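Local structure of putative succinylglutamate desuccinylase / aspartoacylase (Shewanella amazonensis, 3FMC) at residues 22-27 and 159-164; 49-54 and 247-252; 55-60 and 69-74; 169-174 and 259-264. The protein is probably a zinc-dependent hydrolase of the succinylglutamate desuccinylase/aspartoacylase family, thought to act on ester bonds. One frame throughout, in Å; residues are numbered along the deposited sequence.

Contact 1 of 4, residues 22-27 and 159-164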
loop_
_atom_site.group_PDB
_atom_site.type_symbol
_atom_site.label_atom_id
_atom_site.label_comp_id
_atom_site.label_asym_id
_atom_site.label_seq_id
_atom_site.Cartn_x
_atom_site.Cartn_y
_atom_site.Cartn_z
ATOM N N LEU C 22 -3.740 -13.102 -20.768
ATOM C CA LEU C 22 -5.130 -12.688 -20.920
ATOM C C LEU C 22 -5.855 -13.779 -21.719
ATOM O O LEU C 22 -5.288 -14.308 -22.670
ATOM C CB LEU C 22 -5.219 -11.397 -21.775
ATOM C CG LEU C 22 -4.331 -10.189 -21.511
ATOM C CD1 LEU C 22 -4.706 -8.992 -22.320
ATOM C CD2 LEU C 22 -4.369 -9.873 -20.019
ATOM N N PRO C 23 -7.121 -14.046 -21.383
ATOM C CA PRO C 23 -7.961 -14.940 -22.182
ATOM C C PRO C 23 -8.643 -14.082 -23.259
ATOM O O PRO C 23 -9.195 -13.031 -22.938
ATOM C CB PRO C 23 -8.994 -15.456 -21.175
ATOM C CG PRO C 23 -9.128 -14.387 -20.178
ATOM C CD PRO C 23 -7.856 -13.531 -20.215
ATOM N N VAL C 24 -8.511 -14.480 -24.523
ATOM C CA VAL C 24 -9.128 -13.785 -25.673
ATOM C C VAL C 24 -10.157 -14.720 -26.282
ATOM O O VAL C 24 -9.772 -15.801 -26.767
ATOM C CB VAL C 24 -8.069 -13.374 -26.695
ATOM C CG1 VAL C 24 -8.704 -12.554 -27.886
ATOM C CG2 VAL C 24 -6.970 -12.590 -25.984
ATOM N N TYR C 25 -11.445 -14.332 -26.214
ATOM C CA TYR C 25 -12.537 -15.126 -26.738
ATOM C C TYR C 25 -12.960 -14.531 -28.075
ATOM O O TYR C 25 -13.022 -13.313 -28.226
ATOM C CB TYR C 25 -13.711 -15.132 -25.783
ATOM C CG TYR C 25 -13.399 -15.827 -24.469
ATOM C CD1 TYR C 25 -13.417 -17.200 -24.381
ATOM C CD2 TYR C 25 -13.102 -15.097 -23.321
ATOM C CE1 TYR C 25 -13.141 -17.833 -23.223
ATOM C CE2 TYR C 25 -12.823 -15.740 -22.129
ATOM C CZ TYR C 25 -12.816 -17.102 -22.086
ATOM O OH TYR C 25 -12.536 -17.776 -20.922
ATOM N N ARG C 26 -13.122 -15.376 -29.079
ATOM C CA ARG C 26 -13.525 -14.888 -30.380
ATOM C C ARG C 26 -14.684 -15.642 -30.963
ATOM O O ARG C 26 -14.709 -16.893 -30.939
ATOM C CB ARG C 26 -12.397 -14.959 -31.366
ATOM C CG ARG C 26 -12.702 -14.097 -32.603
ATOM C CD ARG C 26 -11.868 -14.500 -33.769
ATOM N NE ARG C 26 -11.696 -13.397 -34.705
ATOM C CZ ARG C 26 -11.164 -13.507 -35.922
ATOM N NH1 ARG C 26 -10.788 -14.690 -36.407
ATOM N NH2 ARG C 26 -11.029 -12.420 -36.676
ATOM N N PHE C 27 -15.663 -14.865 -31.426
ATOM C CA PHE C 27 -16.785 -15.363 -32.216
ATOM C C PHE C 27 -16.506 -14.938 -33.675
ATOM O O PHE C 27 -16.336 -13.767 -33.962
ATOM C CB PHE C 27 -18.084 -14.737 -31.783
ATOM C CG PHE C 27 -18.502 -15.082 -30.409
ATOM C CD1 PHE C 27 -17.976 -14.438 -29.316
ATOM C CD2 PHE C 27 -19.463 -16.057 -30.205
ATOM C CE1 PHE C 27 -18.420 -14.768 -28.022
ATOM C CE2 PHE C 27 -19.909 -16.370 -28.936
ATOM C CZ PHE C 27 -19.394 -15.728 -27.847
ATOM N N GLN C 159 -3.621 -2.793 -27.412
ATOM C CA GLN C 159 -3.797 -1.824 -28.485
ATOM C C GLN C 159 -3.643 -2.442 -29.842
ATOM O O GLN C 159 -4.400 -2.141 -30.759
ATOM C CB GLN C 159 -2.846 -0.657 -28.286
ATOM C CG GLN C 159 -3.115 0.546 -29.225
ATOM C CD GLN C 159 -2.275 1.724 -28.894
ATOM O OE1 GLN C 159 -1.888 1.920 -27.727
ATOM N NE2 GLN C 159 -2.010 2.580 -29.898
ATOM N N SER C 160 -2.628 -3.284 -29.997
ATOM C CA SER C 160 -2.390 -3.937 -31.274
ATOM C C SER C 160 -3.601 -4.787 -31.651
ATOM O O SER C 160 -3.980 -4.831 -32.836
ATOM C CB SER C 160 -1.124 -4.788 -31.229
ATOM O OG SER C 160 -1.020 -5.520 -32.433
HETATM N N MSE C 161 -4.215 -5.458 -30.670
HETATM C CA MSE C 161 -5.445 -6.223 -30.938
HETATM C C MSE C 161 -6.603 -5.284 -31.318
HETATM O O MSE C 161 -7.334 -5.549 -32.293
HETATM C CB MSE C 161 -5.846 -7.096 -29.756
HETATM C CG MSE C 161 -4.879 -8.306 -29.526
HETATM SE SE MSE C 161 -5.622 -9.504 -28.259
HETATM C CE MSE C 161 -5.369 -8.343 -26.589
ATOM N N ALA C 162 -6.732 -4.188 -30.574
ATOM C CA ALA C 162 -7.812 -3.209 -30.776
ATOM C C ALA C 162 -7.736 -2.586 -32.180
ATOM O O ALA C 162 -8.740 -2.382 -32.819
ATOM C CB ALA C 162 -7.717 -2.103 -29.729
ATOM N N HIS C 163 -6.519 -2.262 -32.618
ATOM C CA HIS C 163 -6.294 -1.656 -33.932
ATOM C C HIS C 163 -6.814 -2.512 -35.088
ATOM O O HIS C 163 -7.091 -1.994 -36.175
ATOM C CB HIS C 163 -4.811 -1.402 -34.164
ATOM C CG HIS C 163 -4.277 -0.175 -33.500
ATOM N ND1 HIS C 163 -4.993 1.002 -33.413
ATOM C CD2 HIS C 163 -3.030 0.103 -33.050
ATOM C CE1 HIS C 163 -4.226 1.934 -32.871
ATOM N NE2 HIS C 163 -3.030 1.414 -32.630
ATOM N N ARG C 164 -6.901 -3.821 -34.879
ATOM C CA ARG C 164 -7.386 -4.715 -35.917
ATOM C C ARG C 164 -8.891 -4.658 -36.141
ATOM O O ARG C 164 -9.340 -5.073 -37.186
ATOM C CB ARG C 164 -7.023 -6.164 -35.623
ATOM C CG ARG C 164 -5.538 -6.425 -35.580
ATOM C CD ARG C 164 -5.280 -7.844 -35.122
ATOM N NE ARG C 164 -3.829 -8.025 -34.988
ATOM C CZ ARG C 164 -3.003 -8.281 -36.010
ATOM N NH1 ARG C 164 -3.469 -8.397 -37.259
ATOM N NH2 ARG C 164 -1.694 -8.422 -35.788
#

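Contact 2 of 4, residues 49-54 and 247-252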
loop_
_atom_site.group_PDB
_atom_site.type_symbol
_atom_site.label_atom_id
_atom_site.label_comp_id
_atom_site.label_asym_id
_atom_site.label_seq_id
_atom_site.Cartn_x
_atom_site.Cartn_y
_atom_site.Cartn_z
ATOM N N GLY C 49 -17.153 -5.193 -15.565
ATOM C CA GLY C 49 -16.965 -5.420 -16.985
ATOM C C GLY C 49 -16.806 -6.888 -17.368
ATOM O O GLY C 49 -17.172 -7.276 -18.477
ATOM N N ASN C 50 -16.284 -7.703 -16.458
ATOM C CA ASN C 50 -16.201 -9.152 -16.680
ATOM C C ASN C 50 -17.615 -9.759 -16.731
ATOM O O ASN C 50 -17.906 -10.663 -17.560
ATOM C CB ASN C 50 -15.385 -9.836 -15.575
ATOM C CG ASN C 50 -13.940 -9.341 -15.551
ATOM O OD1 ASN C 50 -13.293 -9.344 -16.574
ATOM N ND2 ASN C 50 -13.482 -8.831 -14.414
ATOM N N ALA C 51 -18.471 -9.285 -15.833
ATOM C CA ALA C 51 -19.866 -9.758 -15.757
ATOM C C ALA C 51 -20.587 -9.330 -17.026
ATOM O O ALA C 51 -21.451 -10.086 -17.552
ATOM C CB ALA C 51 -20.596 -9.175 -14.476
ATOM N N VAL C 52 -20.241 -8.148 -17.530
ATOM C CA VAL C 52 -20.849 -7.666 -18.800
ATOM C C VAL C 52 -20.412 -8.542 -19.992
ATOM O O VAL C 52 -21.230 -8.937 -20.857
ATOM C CB VAL C 52 -20.629 -6.147 -19.029
ATOM C CG1 VAL C 52 -21.166 -5.730 -20.405
ATOM C CG2 VAL C 52 -21.282 -5.303 -17.905
ATOM N N ILE C 53 -19.118 -8.865 -20.054
ATOM C CA ILE C 53 -18.590 -9.727 -21.104
ATOM C C ILE C 53 -19.234 -11.116 -20.999
ATOM O O ILE C 53 -19.673 -11.712 -22.016
ATOM C CB ILE C 53 -17.039 -9.767 -21.093
ATOM C CG1 ILE C 53 -16.482 -8.426 -21.628
ATOM C CG2 ILE C 53 -16.485 -10.933 -21.898
ATOM C CD1 ILE C 53 -14.925 -8.329 -21.693
ATOM N N TYR C 54 -19.348 -11.612 -19.782
ATOM C CA TYR C 54 -19.976 -12.901 -19.547
ATOM C C TYR C 54 -21.409 -12.912 -20.140
ATOM O O TYR C 54 -21.768 -13.782 -20.920
ATOM C CB TYR C 54 -20.041 -13.168 -18.049
ATOM C CG TYR C 54 -20.833 -14.399 -17.692
ATOM C CD1 TYR C 54 -20.289 -15.677 -17.891
ATOM C CD2 TYR C 54 -22.116 -14.300 -17.167
ATOM C CE1 TYR C 54 -20.997 -16.797 -17.592
ATOM C CE2 TYR C 54 -22.831 -15.427 -16.867
ATOM C CZ TYR C 54 -22.269 -16.677 -17.088
ATOM O OH TYR C 54 -22.966 -17.803 -16.755
ATOM N N GLU C 247 -15.565 -2.576 -7.597
ATOM C CA GLU C 247 -15.545 -3.581 -6.535
ATOM C C GLU C 247 -16.884 -4.285 -6.318
ATOM O O GLU C 247 -17.303 -4.551 -5.174
ATOM C CB GLU C 247 -15.114 -2.916 -5.212
ATOM C CG GLU C 247 -13.683 -2.470 -5.187
ATOM C CD GLU C 247 -12.733 -3.664 -5.195
ATOM O OE1 GLU C 247 -13.199 -4.846 -5.151
ATOM O OE2 GLU C 247 -11.564 -3.434 -5.210
ATOM N N ARG C 248 -17.515 -4.619 -7.436
ATOM C CA ARG C 248 -18.818 -5.219 -7.401
ATOM C C ARG C 248 -19.094 -6.012 -8.659
ATOM O O ARG C 248 -18.638 -5.648 -9.748
ATOM C CB ARG C 248 -19.852 -4.114 -7.309
ATOM C CG ARG C 248 -19.747 -3.144 -8.414
ATOM C CD ARG C 248 -20.871 -2.144 -8.425
ATOM N NE ARG C 248 -22.023 -2.563 -9.200
ATOM C CZ ARG C 248 -22.176 -2.429 -10.521
ATOM N NH1 ARG C 248 -21.227 -1.906 -11.310
ATOM N NH2 ARG C 248 -23.328 -2.837 -11.050
ATOM N N ILE C 249 -19.848 -7.096 -8.477
ATOM C CA ILE C 249 -20.341 -7.942 -9.572
ATOM C C ILE C 249 -21.854 -7.977 -9.343
ATOM O O ILE C 249 -22.294 -8.242 -8.231
ATOM C CB ILE C 249 -19.817 -9.367 -9.492
ATOM C CG1 ILE C 249 -18.293 -9.380 -9.762
ATOM C CG2 ILE C 249 -20.565 -10.318 -10.486
ATOM C CD1 ILE C 249 -17.848 -8.907 -11.177
ATOM N N ASP C 250 -22.610 -7.599 -10.363
ATOM C CA ASP C 250 -24.084 -7.645 -10.318
ATOM C C ASP C 250 -24.516 -8.199 -11.677
ATOM O O ASP C 250 -24.564 -7.509 -12.675
ATOM C CB ASP C 250 -24.676 -6.283 -10.013
ATOM C CG ASP C 250 -26.186 -6.283 -9.980
ATOM O OD1 ASP C 250 -26.810 -7.139 -10.604
ATOM O OD2 ASP C 250 -26.744 -5.401 -9.325
ATOM N N LEU C 251 -24.781 -9.491 -11.705
ATOM C CA LEU C 251 -25.101 -10.181 -12.972
ATOM C C LEU C 251 -26.373 -9.661 -13.641
ATOM O O LEU C 251 -26.393 -9.440 -14.855
ATOM C CB LEU C 251 -25.125 -11.697 -12.775
ATOM C CG LEU C 251 -23.733 -12.310 -12.581
ATOM C CD1 LEU C 251 -23.860 -13.749 -12.038
ATOM C CD2 LEU C 251 -23.018 -12.261 -13.878
ATOM N N ASP C 252 -27.395 -9.354 -12.862
ATOM C CA ASP C 252 -28.610 -8.795 -13.467
ATOM C C ASP C 252 -28.347 -7.447 -14.095
ATOM O O ASP C 252 -28.825 -7.142 -15.202
ATOM C CB ASP C 252 -29.712 -8.602 -12.423
ATOM C CG ASP C 252 -30.352 -9.896 -12.001
ATOM O OD1 ASP C 252 -30.192 -10.909 -12.702
ATOM O OD2 ASP C 252 -31.023 -9.875 -10.957
#

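Contact 3 of 4, residues 55-60 and 69-74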
loop_
_atom_site.group_PDB
_atom_site.type_symbol
_atom_site.label_atom_id
_atom_site.label_comp_id
_atom_site.label_asym_id
_atom_site.label_seq_id
_atom_site.Cartn_x
_atom_site.Cartn_y
_atom_site.Cartn_z
ATOM N N GLN C 55 -22.227 -11.962 -19.719
ATOM C CA GLN C 55 -23.617 -11.916 -20.176
ATOM C C GLN C 55 -23.696 -11.709 -21.679
ATOM O O GLN C 55 -24.562 -12.315 -22.328
ATOM C CB GLN C 55 -24.416 -10.839 -19.450
ATOM C CG GLN C 55 -24.599 -11.053 -17.936
ATOM C CD GLN C 55 -25.555 -12.139 -17.592
ATOM O OE1 GLN C 55 -25.691 -13.089 -18.334
ATOM N NE2 GLN C 55 -26.160 -12.053 -16.442
ATOM N N LEU C 56 -22.819 -10.889 -22.240
ATOM C CA LEU C 56 -22.824 -10.623 -23.668
ATOM C C LEU C 56 -22.512 -11.917 -24.418
ATOM O O LEU C 56 -23.179 -12.267 -25.407
ATOM C CB LEU C 56 -21.843 -9.507 -24.036
ATOM C CG LEU C 56 -21.812 -9.025 -25.497
ATOM C CD1 LEU C 56 -23.234 -8.512 -25.944
ATOM C CD2 LEU C 56 -20.728 -7.944 -25.667
HETATM N N MSE C 57 -21.497 -12.650 -23.965
HETATM C CA MSE C 57 -21.177 -13.895 -24.636
HETATM C C MSE C 57 -22.338 -14.901 -24.552
HETATM O O MSE C 57 -22.615 -15.607 -25.530
HETATM C CB MSE C 57 -19.880 -14.487 -24.086
HETATM C CG MSE C 57 -18.710 -13.651 -24.469
HETATM SE SE MSE C 57 -16.963 -14.447 -23.995
HETATM C CE MSE C 57 -17.184 -14.796 -22.161
ATOM N N LYS C 58 -23.000 -14.984 -23.414
ATOM C CA LYS C 58 -24.145 -15.896 -23.262
ATOM C C LYS C 58 -25.262 -15.546 -24.257
ATOM O O LYS C 58 -25.909 -16.447 -24.827
ATOM C CB LYS C 58 -24.732 -15.845 -21.855
ATOM C CG LYS C 58 -23.807 -16.272 -20.752
ATOM C CD LYS C 58 -23.283 -17.657 -20.884
ATOM C CE LYS C 58 -24.185 -18.715 -20.395
ATOM N NZ LYS C 58 -23.337 -19.969 -20.342
ATOM N N LEU C 59 -25.496 -14.242 -24.432
ATOM C CA LEU C 59 -26.504 -13.755 -25.405
ATOM C C LEU C 59 -26.072 -14.000 -26.849
ATOM O O LEU C 59 -26.863 -14.453 -27.673
ATOM C CB LEU C 59 -26.756 -12.259 -25.192
ATOM C CG LEU C 59 -27.597 -11.865 -23.994
ATOM C CD1 LEU C 59 -27.523 -10.374 -23.717
ATOM C CD2 LEU C 59 -29.005 -12.320 -24.197
ATOM N N LEU C 60 -24.807 -13.712 -27.150
ATOM C CA LEU C 60 -24.265 -13.827 -28.493
ATOM C C LEU C 60 -24.361 -15.241 -29.017
ATOM O O LEU C 60 -24.474 -15.447 -30.221
ATOM C CB LEU C 60 -22.848 -13.342 -28.584
ATOM C CG LEU C 60 -22.706 -11.823 -28.650
ATOM C CD1 LEU C 60 -21.206 -11.494 -28.431
ATOM C CD2 LEU C 60 -23.247 -11.229 -29.966
ATOM N N ILE C 69 -16.339 -10.850 -33.455
ATOM C CA ILE C 69 -16.323 -10.188 -32.132
ATOM C C ILE C 69 -15.265 -10.886 -31.265
ATOM O O ILE C 69 -15.328 -12.100 -31.119
ATOM C CB ILE C 69 -17.664 -10.272 -31.397
ATOM C CG1 ILE C 69 -18.806 -9.657 -32.225
ATOM C CG2 ILE C 69 -17.557 -9.567 -29.981
ATOM C CD1 ILE C 69 -20.209 -9.773 -31.566
ATOM N N SER C 70 -14.291 -10.121 -30.754
ATOM C CA SER C 70 -13.239 -10.621 -29.824
ATOM C C SER C 70 -13.456 -9.973 -28.480
ATOM O O SER C 70 -13.719 -8.775 -28.424
ATOM C CB SER C 70 -11.862 -10.290 -30.318
ATOM O OG SER C 70 -11.597 -11.084 -31.455
ATOM N N LEU C 71 -13.418 -10.761 -27.413
ATOM C CA LEU C 71 -13.667 -10.238 -26.075
ATOM C C LEU C 71 -12.528 -10.653 -25.152
ATOM O O LEU C 71 -12.100 -11.816 -25.134
ATOM C CB LEU C 71 -15.025 -10.664 -25.498
ATOM C CG LEU C 71 -16.256 -10.540 -26.432
ATOM C CD1 LEU C 71 -16.473 -11.874 -27.295
ATOM C CD2 LEU C 71 -17.452 -10.160 -25.596
ATOM N N VAL C 72 -12.066 -9.662 -24.394
ATOM C CA VAL C 72 -10.910 -9.806 -23.495
ATOM C C VAL C 72 -11.300 -9.378 -22.067
ATOM O O VAL C 72 -11.111 -8.235 -21.687
ATOM C CB VAL C 72 -9.675 -9.023 -24.018
ATOM C CG1 VAL C 72 -8.388 -9.323 -23.148
ATOM C CG2 VAL C 72 -9.382 -9.330 -25.501
ATOM N N PRO C 73 -11.889 -10.294 -21.301
ATOM C CA PRO C 73 -12.172 -10.032 -19.882
ATOM C C PRO C 73 -10.823 -10.177 -19.141
ATOM O O PRO C 73 -9.841 -10.690 -19.706
ATOM C CB PRO C 73 -13.126 -11.150 -19.488
ATOM C CG PRO C 73 -12.709 -12.299 -20.402
ATOM C CD PRO C 73 -12.274 -11.666 -21.706
ATOM N N LEU C 74 -10.760 -9.694 -17.908
ATOM C CA LEU C 74 -9.576 -9.894 -17.080
ATOM C C LEU C 74 -8.329 -9.415 -17.784
ATOM O O LEU C 74 -7.275 -10.088 -17.799
ATOM C CB LEU C 74 -9.490 -11.384 -16.670
ATOM C CG LEU C 74 -10.687 -12.004 -15.955
ATOM C CD1 LEU C 74 -10.653 -13.536 -15.966
ATOM C CD2 LEU C 74 -10.905 -11.450 -14.523
#

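Contact 4 of 4, residues 169-174 and 259-264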
loop_
_atom_site.group_PDB
_atom_site.type_symbol
_atom_site.label_atom_id
_atom_site.label_comp_id
_atom_site.label_asym_id
_atom_site.label_seq_id
_atom_site.Cartn_x
_atom_site.Cartn_y
_atom_site.Cartn_z
ATOM N N LEU C 169 -14.722 -1.361 -27.871
ATOM C CA LEU C 169 -15.495 -1.034 -26.662
ATOM C C LEU C 169 -14.648 -1.375 -25.429
ATOM O O LEU C 169 -14.317 -2.529 -25.205
ATOM C CB LEU C 169 -16.821 -1.809 -26.595
ATOM C CG LEU C 169 -17.755 -1.716 -27.799
ATOM C CD1 LEU C 169 -18.993 -2.634 -27.541
ATOM C CD2 LEU C 169 -18.099 -0.268 -28.093
ATOM N N ASP C 170 -14.298 -0.356 -24.655
ATOM C CA ASP C 170 -13.464 -0.514 -23.428
ATOM C C ASP C 170 -14.423 -0.412 -22.245
ATOM O O ASP C 170 -15.050 0.614 -22.035
ATOM C CB ASP C 170 -12.389 0.574 -23.398
ATOM C CG ASP C 170 -11.251 0.277 -22.397
ATOM O OD1 ASP C 170 -11.239 -0.828 -21.830
ATOM O OD2 ASP C 170 -10.393 1.176 -22.176
ATOM N N LEU C 171 -14.550 -1.496 -21.510
ATOM C CA LEU C 171 -15.467 -1.554 -20.391
ATOM C C LEU C 171 -14.769 -1.230 -19.066
ATOM O O LEU C 171 -13.860 -1.973 -18.596
ATOM C CB LEU C 171 -16.148 -2.907 -20.296
ATOM C CG LEU C 171 -16.781 -3.445 -21.588
ATOM C CD1 LEU C 171 -17.447 -4.769 -21.269
ATOM C CD2 LEU C 171 -17.769 -2.460 -22.190
ATOM N N HIS C 172 -15.270 -0.157 -18.454
ATOM C CA HIS C 172 -14.791 0.359 -17.185
ATOM C C HIS C 172 -15.944 0.498 -16.181
ATOM O O HIS C 172 -17.096 0.197 -16.469
ATOM C CB HIS C 172 -14.125 1.729 -17.418
ATOM C CG HIS C 172 -12.791 1.671 -18.132
ATOM N ND1 HIS C 172 -11.580 1.879 -17.488
ATOM C CD2 HIS C 172 -12.488 1.436 -19.432
ATOM C CE1 HIS C 172 -10.594 1.775 -18.364
ATOM N NE2 HIS C 172 -11.114 1.503 -19.550
ATOM N N THR C 173 -15.585 0.941 -14.990
ATOM C CA THR C 173 -16.533 1.396 -13.980
ATOM C C THR C 173 -15.933 2.648 -13.338
ATOM O O THR C 173 -14.733 2.906 -13.445
ATOM C CB THR C 173 -16.852 0.385 -12.856
ATOM O OG1 THR C 173 -15.826 0.372 -11.848
ATOM C CG2 THR C 173 -17.108 -1.054 -13.371
ATOM N N GLY C 174 -16.799 3.407 -12.668
ATOM C CA GLY C 174 -16.379 4.503 -11.818
ATOM C C GLY C 174 -16.208 3.951 -10.409
ATOM O O GLY C 174 -16.219 2.741 -10.209
ATOM N N GLU C 259 -27.393 -5.944 -23.058
ATOM C CA GLU C 259 -28.539 -5.738 -23.975
ATOM C C GLU C 259 -28.391 -4.428 -24.743
ATOM O O GLU C 259 -28.690 -4.331 -25.945
ATOM C CB GLU C 259 -29.851 -5.862 -23.200
ATOM C CG GLU C 259 -30.176 -7.306 -22.816
ATOM C CD GLU C 259 -31.340 -7.412 -21.806
ATOM O OE1 GLU C 259 -31.804 -6.373 -21.280
ATOM O OE2 GLU C 259 -31.769 -8.541 -21.506
ATOM N N GLY C 260 -27.857 -3.408 -24.086
ATOM C CA GLY C 260 -27.554 -2.152 -24.766
ATOM C C GLY C 260 -26.465 -2.289 -25.810
ATOM O O GLY C 260 -26.561 -1.753 -26.891
ATOM N N ILE C 261 -25.385 -2.987 -25.464
ATOM C CA ILE C 261 -24.304 -3.248 -26.405
ATOM C C ILE C 261 -24.888 -3.964 -27.627
ATOM O O ILE C 261 -24.579 -3.608 -28.756
ATOM C CB ILE C 261 -23.202 -4.091 -25.759
ATOM C CG1 ILE C 261 -22.495 -3.260 -24.662
ATOM C CG2 ILE C 261 -22.192 -4.568 -26.821
ATOM C CD1 ILE C 261 -21.453 -4.003 -23.831
ATOM N N LEU C 262 -25.742 -4.940 -27.403
ATOM C CA LEU C 262 -26.384 -5.641 -28.548
ATOM C C LEU C 262 -27.145 -4.690 -29.459
ATOM O O LEU C 262 -27.113 -4.862 -30.688
ATOM C CB LEU C 262 -27.284 -6.765 -28.076
ATOM C CG LEU C 262 -26.725 -8.107 -27.627
ATOM C CD1 LEU C 262 -27.920 -8.935 -27.079
ATOM C CD2 LEU C 262 -26.047 -8.801 -28.786
ATOM N N ALA C 263 -27.863 -3.717 -28.892
ATOM C CA ALA C 263 -28.563 -2.716 -29.738
ATOM C C ALA C 263 -27.562 -1.987 -30.668
ATOM O O ALA C 263 -27.846 -1.735 -31.845
ATOM C CB ALA C 263 -29.352 -1.715 -28.881
ATOM N N TYR C 264 -26.372 -1.604 -30.147
ATOM C CA TYR C 264 -25.361 -0.965 -30.947
ATOM C C TYR C 264 -24.862 -1.915 -32.033
ATOM O O TYR C 264 -24.700 -1.529 -33.170
ATOM C CB TYR C 264 -24.174 -0.456 -30.088
ATOM C CG TYR C 264 -23.156 0.295 -30.890
ATOM C CD1 TYR C 264 -23.426 1.552 -31.389
ATOM C CD2 TYR C 264 -21.892 -0.248 -31.148
ATOM C CE1 TYR C 264 -22.523 2.233 -32.147
ATOM C CE2 TYR C 264 -20.971 0.446 -31.905
ATOM C CZ TYR C 264 -21.274 1.696 -32.385
ATOM O OH TYR C 264 -20.373 2.423 -33.147
#

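Contact 1 of 4, residues 22-27 and 159-164
Met161, a selenomethionine, makes the whole contact from the helix side, reaching across to Val24 and Leu22 of the strand. Its SE lies 4.1 Å from Val24 CG2, the two side chains meeting at a slant, and its methyl carbon CE comes within 4.4 Å of Leu22 CD1. Two torsions put these atoms there: CG stands anti to the carbonyl carbon, which sends the side chain out from the helix, and the bend at the last torsion (chi3 -72°) swings CE along the strand toward Leu22. The backbones stay well apart, with Val24 CA and Met161 CA 9.9 Å from each other, and 105 Å² is buried in all, so one long side chain spans the gap. Leu22 and Val24 are flanked on the same face by Val72 of the adjacent strand 69-72, while Leu22 also touches Val11. On the side of the helix turned from the strand, Gln159 NE2 donates to His163 NE2 at 3.1 Å and 165°, and His163 NE2 is further bonded to His107 NE2. Leu22 and Val24 face helix 150-163, whereas Tyr25 and Phe27 touch Met57 of helix 48-60. Such alternation marks a strand sandwiched between two helical layers, as in the alpha/beta/alpha fold of zinc exopeptidase relatives.

Contact 2 of 4, residues 49-54 and 247-252
Ile249, in the loop that leads into helix 251-267, sets its branch methyl CG2 4.2 Å from Ala51 CB of helix 48-60. Next comes Asp250, the N-cap: its OD1 accepts from Asp253 N, and its own N is bonded to Gln48 OE1, so both polar groups tie the helix start in place. Leu251 follows. With CG anti to the carbonyl carbon (chi1 -72°), its CD2 reaches helix 48-60 although the bond to CB does not point there. That methyl touches two residues one turn apart, 4.0 Å from Ala51 CB and 4.0 Å from Tyr54 CD2. The small side chain of Ala51 permits the close approach of the backbones, Ala51 CA lying 5.9 Å from Leu251 CA. Glu302 OE2 of the second subunit bonds to Leu251 N, and Leu332 of that subunit packs on both Leu251 and Tyr54. The contact is thus a capped helix start docked on a neighbouring helix, in the helical layer over the sheet of the catalytic domain, at the interface with the second subunit.

Contact 3 of 4, residues 55-60 and 69-74
Leu71 and Ile69 of strand 69-72 meet Leu56, Met57 and Leu60 across the second half of a beta-alpha-beta crossover, in which helix 48-60 links the parallel neighbours 36-40 and 69-72. Helix 55-60 and strand 69-72 run roughly antiparallel, at 152° with their axes 10.8 Å apart, as expected where a chain returns from helix to strand. The side-chain interactions are all apolar. Around Leu71 the packing is lateral: Met57 and Leu71 lie alongside, pointing opposite ways, Met57 CG sitting 3.9 Å from Leu71 CD2 and 4.0 Å from Leu71 CD1, while Leu56 CD2 reaches Leu71 CD2 at 4.0 Å. The anti placement of CG relative to the backbone N of Leu56 (chi1 -175°) points CD2 toward the sheet, and the side chain also touches Ile38. Backbone hydrogen bonds outside the pair hold the strand, Leu71 with Tyr25 on one neighbour and Val72 with Ile38 on the other. Met57 further packs on Tyr326 of the second subunit. The remaining pair meets tip to tip: Ile69 CD1 touches both methyls of Leu60, 3.7 Å from Leu60 CD1 and 3.7 Å from Leu60 CD2.

Contact 4 of 4, residues 169-174 and 259-264
Leu169 and Leu171 lie on the central strand 167-174, whose neighbours 36-40 and 237-243 both run parallel to it, and they pack under Ile261 of helix 251-267. Ile261 uses both branches: CG2 meets Leu169 CD1 at 3.8 Å, the two side chains overlapping flank to flank with reversed directions, and CD1 comes 4.3 Å from Leu171 CD2. Val52 of helix 48-60 touches both Leu171 and Ile261, joining the two helices over the strand. The alternate strand residues face the other way. His172 NE2 donates to Asp170 OD2 at 2.7 Å, with the acceptor essentially in the imidazole plane. The same bond meets the carboxylate from above, 63° out of its plane. Gln39 NE2 binds Asp170 OD1, holding the carboxylate that orients the ring. His172, His43 and Glu46 direct donor atoms at one vacant point, consistent with the zinc site of this family. The strand therefore separates two chemistries: oily packing secures one face, while the Asp170–His172 bond helps to hold the ring presented to the probable metal site.

Contacts 2, 3 and 4 form a compact cluster: each pair of centres is 11 Å apart, and all three draw on helix 48-60, helix 251-267 or the sheet beneath them. Contact 1 lies 11 Å from contact 3, joined through the paired strands 19-27 and 69-72, but 19 Å from contact 2. Its helix 150-163 covers the opposite face of the sheet. Along the chain, contact 3 is nested within the loops closed by contacts 1 and 2, which cross each other; contact 4 opens after contact 3 closes and crosses contact 2. Sequence-distant helices thus cover both faces of the sheet that includes the His172 strand. Contacts 1, 2 and 3 also touch the second subunit, contact 4 no other chain.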